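Conserved hypothetical protein Ta0289 (Thermoplasma acidophilum DSM 1728, PDB 1PVM) is of unknown function but pairs two CBS domains with a zinc ribbon-like domain that binds metal through four cysteines. Local coordinates at residues P86-K89 / S90-V94. Numbering follows the deposited sequence.
Sequences PKVK and SDYDV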
loop_
_atom_site.group_PDB
_atom_site.type_symbol
_atom_site.label_atom_id
_atom_site.label_comp_id
_atom_site.label_asym_id
_atom_site.label_seq_id
_atom_site.Cartn_x
_atom_site.Cartn_y
_atom_site.Cartn_z
ATOM N N PRO B 86 0.581 -12.949 10.769
ATOM C CA PRO B 86 0.184 -13.848 9.675
ATOM C C PRO B 86 1.420 -14.671 9.334
ATOM O O PRO B 86 2.516 -14.121 9.229
ATOM C CB PRO B 86 -0.184 -12.889 8.545
ATOM C CG PRO B 86 -0.625 -11.649 9.268
ATOM C CD PRO B 86 0.381 -11.538 10.393
ATOM N N LYS B 87 1.267 -15.976 9.151
ATOM C CA LYS B 87 2.445 -16.780 8.864
ATOM C C LYS B 87 2.178 -18.125 8.205
ATOM O O LYS B 87 1.071 -18.663 8.278
ATOM C CB LYS B 87 3.220 -17.004 10.164
ATOM C CG LYS B 87 2.477 -17.862 11.184
ATOM C CD LYS B 87 3.186 -17.855 12.535
ATOM C CE LYS B 87 2.672 -18.966 13.439
ATOM N NZ LYS B 87 1.202 -18.922 13.589
ATOM N N VAL B 88 3.214 -18.647 7.554
ATOM C CA VAL B 88 3.169 -19.953 6.899
ATOM C C VAL B 88 4.467 -20.668 7.280
ATOM O O VAL B 88 5.445 -20.021 7.661
ATOM C CB VAL B 88 3.103 -19.843 5.351
ATOM C CG1 VAL B 88 1.812 -19.163 4.926
ATOM C CG2 VAL B 88 4.319 -19.090 4.818
ATOM N N LYS B 89 4.471 -21.994 7.201
ATOM C CA LYS B 89 5.666 -22.766 7.523
ATOM C C LYS B 89 6.680 -22.677 6.392
ATOM O O LYS B 89 6.312 -22.560 5.220
ATOM C CB LYS B 89 5.304 -24.226 7.790
ATOM C CG LYS B 89 4.673 -24.451 9.151
ATOM C CD LYS B 89 5.679 -24.157 10.265
ATOM C CE LYS B 89 5.065 -24.330 11.651
ATOM N NZ LYS B 89 6.072 -24.149 12.742
ATOM N N SER B 90 7.961 -22.746 6.752
ATOM C CA SER B 90 9.047 -22.646 5.782
ATOM C C SER B 90 9.055 -23.734 4.714
ATOM O O SER B 90 9.686 -23.568 3.672
ATOM C CB SER B 90 10.396 -22.639 6.505
ATOM O OG SER B 90 10.598 -23.847 7.218
ATOM N N ASP B 91 8.361 -24.842 4.959
ATOM C CA ASP B 91 8.334 -25.921 3.976
ATOM C C ASP B 91 7.158 -25.838 3.001
ATOM O O ASP B 91 7.004 -26.689 2.129
ATOM C CB ASP B 91 8.362 -27.285 4.682
ATOM C CG ASP B 91 7.116 -27.555 5.503
ATOM O OD1 ASP B 91 6.354 -26.606 5.794
ATOM O OD2 ASP B 91 6.904 -28.731 5.872
ATOM N N TYR B 92 6.339 -24.801 3.138
ATOM C CA TYR B 92 5.196 -24.598 2.245
ATOM C C TYR B 92 5.629 -24.399 0.794
ATOM O O TYR B 92 6.645 -23.760 0.521
ATOM C CB TYR B 92 4.410 -23.349 2.659
ATOM C CG TYR B 92 3.253 -23.576 3.601
ATOM C CD1 TYR B 92 3.349 -24.468 4.665
ATOM C CD2 TYR B 92 2.069 -22.856 3.452
ATOM C CE1 TYR B 92 2.290 -24.637 5.563
ATOM C CE2 TYR B 92 1.011 -23.013 4.339
ATOM C CZ TYR B 92 1.126 -23.902 5.391
ATOM O OH TYR B 92 0.081 -24.049 6.276
ATOM N N ASP B 93 4.855 -24.947 -0.133
ATOM C CA ASP B 93 5.127 -24.745 -1.547
ATOM C C ASP B 93 4.520 -23.371 -1.825
ATOM O O ASP B 93 3.620 -22.938 -1.101
ATOM C CB ASP B 93 4.408 -25.789 -2.405
ATOM C CG ASP B 93 4.539 -25.503 -3.886
ATOM O OD1 ASP B 93 5.670 -25.587 -4.402
ATOM O OD2 ASP B 93 3.524 -25.184 -4.538
ATOM N N VAL B 94 4.991 -22.683 -2.859
ATOM C CA VAL B 94 4.445 -21.364 -3.167
ATOM C C VAL B 94 2.931 -21.428 -3.351
ATOM O O VAL B 94 2.224 -20.470 -3.034
ATOM C CB VAL B 94 5.089 -20.737 -4.439
ATOM C CG1 VAL B 94 6.583 -20.562 -4.237
ATOM C CG2 VAL B 94 4.794 -21.589 -5.668
#
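Tyr92 N reaches back to Lys89 O at 3.1 Å, a nearly straight bond (163° at the hydrogen) that closes a type I beta turn running from Lys89 to Tyr92 directly after strand 87-89. The turn brings the Tyr92 ring back over the end of the strand. Val88 CB lies over one face of that ring in a CH-pi contact, 4.1 Å from its centroid, and CD2 is the nearest ring atom. Lys89 N sits above the same face, nearer the rim, while Lys89 CB packs against Tyr92 CD1 at 3.7 Å. At the ring's edge, in its plane, comes Asp91 OD1, which also approaches Lys89 CB at 3.3 Å. In the second CBS domain this turn links edge strand 87-89, paired in parallel with strand 108-112, to helix 94-104, which Asp93 N-caps through a bond from Lys95 N to its OD2. Val97 of that helix touches both Val88 and Tyr92. An alanine in place of Tyr92 could keep the turn's backbone bond but would probably leave Val88 CB and Lys89 CB without the ring they pack on. Lys89 CG stands anti to its own carbonyl carbon (chi1 -76°), and with a bend at chi2 the chain leads away from the tyrosine, carrying NZ to a hydrogen bond with Asp113 O.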